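Local coordinates for sensor protein (Rhodopseudomonas palustris, PDB 2OOL) that senses light through a bound bilin chromophore as a bacteriophytochrome and probably passes the signal on as a histidine kinase, this chain being its chromophore-binding domain, at residues Ser285-Asp289 against Asn290-Gly294; Gln319-Thr322 against Trp323-Val327. All blocks are in the same frame, centred on the assembly; numbering follows the deposited sequence.

How the interactions relate
Both interactions are local contacts in the GAF domain, and both are partly buried. Interaction 1 is the tip of the hairpin formed by strands 280-288 and 291-300, with I286 and L292 buried and the turn at D289 and N290 exposed; interaction 2 is one stretch of helix 308-332, with L321 and I325 buried and W323 turned to the second subunit. Cross-strand bonds, with a classic bulge opposite I286, hold the first, the i to i+4 ladder the second. Their centres lie 11 Å apart, and they meet where R288 NE approaches T322 O at 3.1 Å, a probable hydrogen bond, while I286 packs on T322 and I325.

Interaction 1. Residues Ser285-Asp289 against Asn290-Gly294; sequences SIVRD and NRLWG
The indole of W293 meets I286 and R288 obliquely, through neither a clean face nor a clean edge. I286 CG2 lies 3.8 Å from W293 CE3, and I286 CD1 is 3.9 Å from W293 CZ3, so both branches of the isoleucine reach the six-membered ring. The two side chains run side by side in the same direction; W293 CG stands anti to the backbone N (chi1 178°), which lays the ring alongside I286. R288 CG comes near W293 CB at 4.2 Å, while the end of the arginine leads away, its NE bonded to T322 O of helix 308-332.

V287 and L292, on the other face of the hairpin, touch more loosely through CG2 and CD1. L292 CD1 also reaches S285 CB at 3.5 Å; the serine hydroxyl is engaged by Y225 O and R231 NH1.

The backbone shows why W293 can flank I286. W293 N donates to I286 O at 2.8 Å (153° at the hydrogen), and G294 N adds a weak bond to the same oxygen. W293 and G294 thus both face I286, a classic beta bulge that shifts the register by one. I286 N completes the set by donating to G294 O at 2.8 Å. Nearer the turn, R288 N bonds to R291 O at 2.9 Å. An alanine in place of I286 would probably remove the CG2 and CD1 contacts with the W293 ring and open a gap toward T322 and I325.

In the antiparallel GAF sheet, the bulge puts two N-H groups on I286 O, the second weakly, while S285 OG and R288 NE bond outside the hairpin tip. Apolar packing of I286, together with the R288 to T322 hydrogen bond, joins this face of the tip to helix 308-332.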
# COMPACT_ATOMS: atom_id res chain seq x y z
N SER A 285 -9.61 -6.61 -14.27
CA SER A 285 -9.01 -7.18 -15.49
C SER A 285 -7.53 -7.54 -15.33
O SER A 285 -6.79 -6.87 -14.62
CB SER A 285 -9.19 -6.17 -16.66
OG SER A 285 -10.57 -6.00 -16.92
N ILE A 286 -7.09 -8.60 -16.01
CA ILE A 286 -5.66 -8.84 -16.18
C ILE A 286 -5.37 -8.69 -17.65
O ILE A 286 -5.96 -9.38 -18.47
CB ILE A 286 -5.22 -10.24 -15.69
CG1 ILE A 286 -5.59 -10.43 -14.21
CG2 ILE A 286 -3.70 -10.48 -15.98
CD1 ILE A 286 -5.49 -11.89 -13.73
N VAL A 287 -4.50 -7.75 -17.98
CA VAL A 287 -4.28 -7.32 -19.36
C VAL A 287 -2.83 -7.48 -19.77
O VAL A 287 -1.92 -6.82 -19.22
CB VAL A 287 -4.70 -5.82 -19.55
CG1 VAL A 287 -4.33 -5.27 -20.95
CG2 VAL A 287 -6.22 -5.63 -19.28
N ARG A 288 -2.60 -8.32 -20.77
CA ARG A 288 -1.26 -8.55 -21.30
C ARG A 288 -1.25 -8.29 -22.81
O ARG A 288 -2.09 -8.82 -23.54
CB ARG A 288 -0.83 -10.00 -21.03
CG ARG A 288 -0.57 -10.33 -19.54
CD ARG A 288 0.64 -11.29 -19.32
NE ARG A 288 1.81 -10.48 -18.96
CZ ARG A 288 2.95 -10.37 -19.63
NH1 ARG A 288 3.21 -11.10 -20.72
NH2 ARG A 288 3.88 -9.54 -19.16
N ASP A 289 -0.31 -7.47 -23.28
CA ASP A 289 -0.21 -7.10 -24.71
C ASP A 289 -1.52 -6.50 -25.24
O ASP A 289 -2.00 -6.90 -26.32
CB ASP A 289 0.18 -8.33 -25.57
CG ASP A 289 1.31 -9.17 -24.96
OD1 ASP A 289 2.22 -8.60 -24.31
OD2 ASP A 289 1.29 -10.42 -25.12
N ASN A 290 -2.12 -5.58 -24.47
CA ASN A 290 -3.37 -4.92 -24.83
C ASN A 290 -4.50 -5.90 -25.12
O ASN A 290 -5.42 -5.63 -25.90
CB ASN A 290 -3.16 -3.99 -26.03
CG ASN A 290 -2.32 -2.75 -25.69
OD1 ASN A 290 -1.24 -2.54 -26.26
ND2 ASN A 290 -2.83 -1.91 -24.80
N ARG A 291 -4.46 -7.03 -24.43
CA ARG A 291 -5.40 -8.10 -24.63
C ARG A 291 -5.80 -8.62 -23.24
O ARG A 291 -4.96 -8.69 -22.35
CB ARG A 291 -4.69 -9.19 -25.42
CG ARG A 291 -5.55 -10.17 -26.17
CD ARG A 291 -4.60 -11.22 -26.81
NE ARG A 291 -5.24 -12.41 -27.40
CZ ARG A 291 -5.84 -12.46 -28.60
NH1 ARG A 291 -5.96 -11.37 -29.40
NH2 ARG A 291 -6.35 -13.63 -29.01
N LEU A 292 -7.07 -8.97 -23.07
CA LEU A 292 -7.59 -9.51 -21.81
C LEU A 292 -7.08 -10.95 -21.59
O LEU A 292 -7.40 -11.87 -22.34
CB LEU A 292 -9.14 -9.40 -21.81
CG LEU A 292 -9.95 -9.28 -20.51
CD1 LEU A 292 -9.42 -8.20 -19.55
CD2 LEU A 292 -11.41 -9.04 -20.84
N TRP A 293 -6.24 -11.13 -20.58
CA TRP A 293 -5.69 -12.44 -20.28
C TRP A 293 -6.60 -13.22 -19.36
O TRP A 293 -6.65 -14.46 -19.41
CB TRP A 293 -4.31 -12.27 -19.65
CG TRP A 293 -3.63 -13.53 -19.24
CD1 TRP A 293 -2.68 -14.21 -19.94
CD2 TRP A 293 -3.79 -14.24 -17.99
NE1 TRP A 293 -2.26 -15.31 -19.22
CE2 TRP A 293 -2.92 -15.35 -18.02
CE3 TRP A 293 -4.59 -14.05 -16.86
CZ2 TRP A 293 -2.83 -16.26 -16.98
CZ3 TRP A 293 -4.50 -14.97 -15.82
CH2 TRP A 293 -3.62 -16.05 -15.89
N GLY A 294 -7.28 -12.49 -18.49
CA GLY A 294 -8.13 -13.05 -17.43
C GLY A 294 -8.75 -11.97 -16.54
O GLY A 294 -8.63 -10.77 -16.82

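Interaction 2. Residues Gln319-Thr322 against Trp323-Val327; sequences QVLT and WQIGV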
# COMPACT_ATOMS: atom_id res chain seq x y z
N GLN A 319 -1.96 -5.72 -11.27
CA GLN A 319 -0.88 -5.28 -12.16
C GLN A 319 0.46 -6.01 -11.83
O GLN A 319 1.23 -6.34 -12.75
CB GLN A 319 -0.70 -3.77 -12.11
CG GLN A 319 -1.87 -2.91 -12.70
CD GLN A 319 -1.70 -1.42 -12.43
OE1 GLN A 319 -0.77 -1.02 -11.71
NE2 GLN A 319 -2.64 -0.56 -12.95
N VAL A 320 0.77 -6.25 -10.56
CA VAL A 320 1.99 -7.02 -10.21
C VAL A 320 1.88 -8.48 -10.63
O VAL A 320 2.89 -9.10 -11.09
CB VAL A 320 2.30 -6.96 -8.70
CG1 VAL A 320 3.53 -7.91 -8.30
CG2 VAL A 320 2.55 -5.54 -8.28
N LEU A 321 0.68 -9.05 -10.42
CA LEU A 321 0.35 -10.40 -10.89
C LEU A 321 0.59 -10.44 -12.41
O LEU A 321 1.26 -11.33 -12.93
CB LEU A 321 -1.12 -10.76 -10.59
CG LEU A 321 -1.63 -12.15 -11.01
CD1 LEU A 321 -0.77 -13.30 -10.41
CD2 LEU A 321 -3.11 -12.39 -10.72
N THR A 322 0.04 -9.46 -13.11
CA THR A 322 0.19 -9.36 -14.56
C THR A 322 1.65 -9.44 -15.00
O THR A 322 2.01 -10.22 -15.88
CB THR A 322 -0.47 -8.07 -15.08
OG1 THR A 322 -1.83 -8.03 -14.61
CG2 THR A 322 -0.41 -7.99 -16.62
N TRP A 323 2.52 -8.66 -14.37
CA TRP A 323 3.96 -8.75 -14.64
C TRP A 323 4.54 -10.16 -14.39
O TRP A 323 5.37 -10.65 -15.18
CB TRP A 323 4.71 -7.77 -13.77
CG TRP A 323 6.17 -7.89 -13.87
CD1 TRP A 323 7.01 -8.46 -12.98
CD2 TRP A 323 6.98 -7.39 -14.93
NE1 TRP A 323 8.30 -8.37 -13.42
CE2 TRP A 323 8.31 -7.72 -14.62
CE3 TRP A 323 6.72 -6.71 -16.12
CZ2 TRP A 323 9.39 -7.39 -15.45
CZ3 TRP A 323 7.79 -6.36 -16.95
CH2 TRP A 323 9.10 -6.71 -16.61
N GLN A 324 4.13 -10.79 -13.29
CA GLN A 324 4.67 -12.08 -12.94
C GLN A 324 4.19 -13.21 -13.86
O GLN A 324 4.92 -14.18 -14.10
CB GLN A 324 4.38 -12.43 -11.49
CG GLN A 324 5.29 -13.55 -10.94
CD GLN A 324 6.75 -13.14 -10.70
OE1 GLN A 324 7.18 -12.02 -11.00
NE2 GLN A 324 7.50 -14.05 -10.11
N ILE A 325 2.97 -13.11 -14.35
CA ILE A 325 2.47 -14.03 -15.37
C ILE A 325 3.45 -14.10 -16.53
O ILE A 325 3.85 -15.19 -16.95
CB ILE A 325 1.09 -13.58 -15.91
CG1 ILE A 325 -0.01 -13.92 -14.89
CG2 ILE A 325 0.84 -14.26 -17.25
CD1 ILE A 325 -1.33 -13.14 -15.01
N GLY A 326 3.84 -12.92 -17.01
CA GLY A 326 4.81 -12.77 -18.07
C GLY A 326 6.16 -13.36 -17.72
O GLY A 326 6.73 -14.12 -18.52
N VAL A 327 6.67 -13.03 -16.53
CA VAL A 327 7.97 -13.58 -16.07
C VAL A 327 7.92 -15.10 -16.09
O VAL A 327 8.90 -15.75 -16.51
CB VAL A 327 8.36 -13.07 -14.66
CG1 VAL A 327 9.72 -13.59 -14.27
CG2 VAL A 327 8.36 -11.53 -14.61
O HOH W 1 5.65 -9.45 -10.10
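L321 and I325, one helical turn apart, meet through L321 CG and I325 CD1 at 4.1 Å, their side chains crossing at a slant. I325 CG1 stands anti to the carbonyl carbon, beside the backbone N (chi1 -76°), which directs CD1 back along the helix to L321. The backbone beneath is regular: I325 N donates to L321 O at 2.8 Å (163° at the hydrogen), and W323 N bonds to Q319 O at 3.1 Å. The next step, from G326 N to T322 O, is weak at 3.5 Å.

V320 O is gripped twice. Q324 N donates to it at 3.0 Å, and a water gives it a further bond of 3.0 Å. The same water donates to Q324 OE1 at 3.1 Å, tying the bent glutamine side chain to the preceding turn, and its oxygen lies in plane at the edge of the W323 ring. One face of this ring receives V327 CG2, offset toward the rim.

Farther out, weak bonds to Q157 O and A159 O hold Q324 NE2. L321 rests on A165 and A169, and I325 on L162, placing this side of the helix between helix 162-177 and the sheet. W323 packs edge-to-face on W323 of the second subunit, and Q319 OE1 accepts from Q157 NE2 of that subunit. The arrangement is that of a C-terminal GAF helix packed on two sides, one in its domain's core and the other in the dimer interface, where bacteriophytochromes commonly pair through helical bundles.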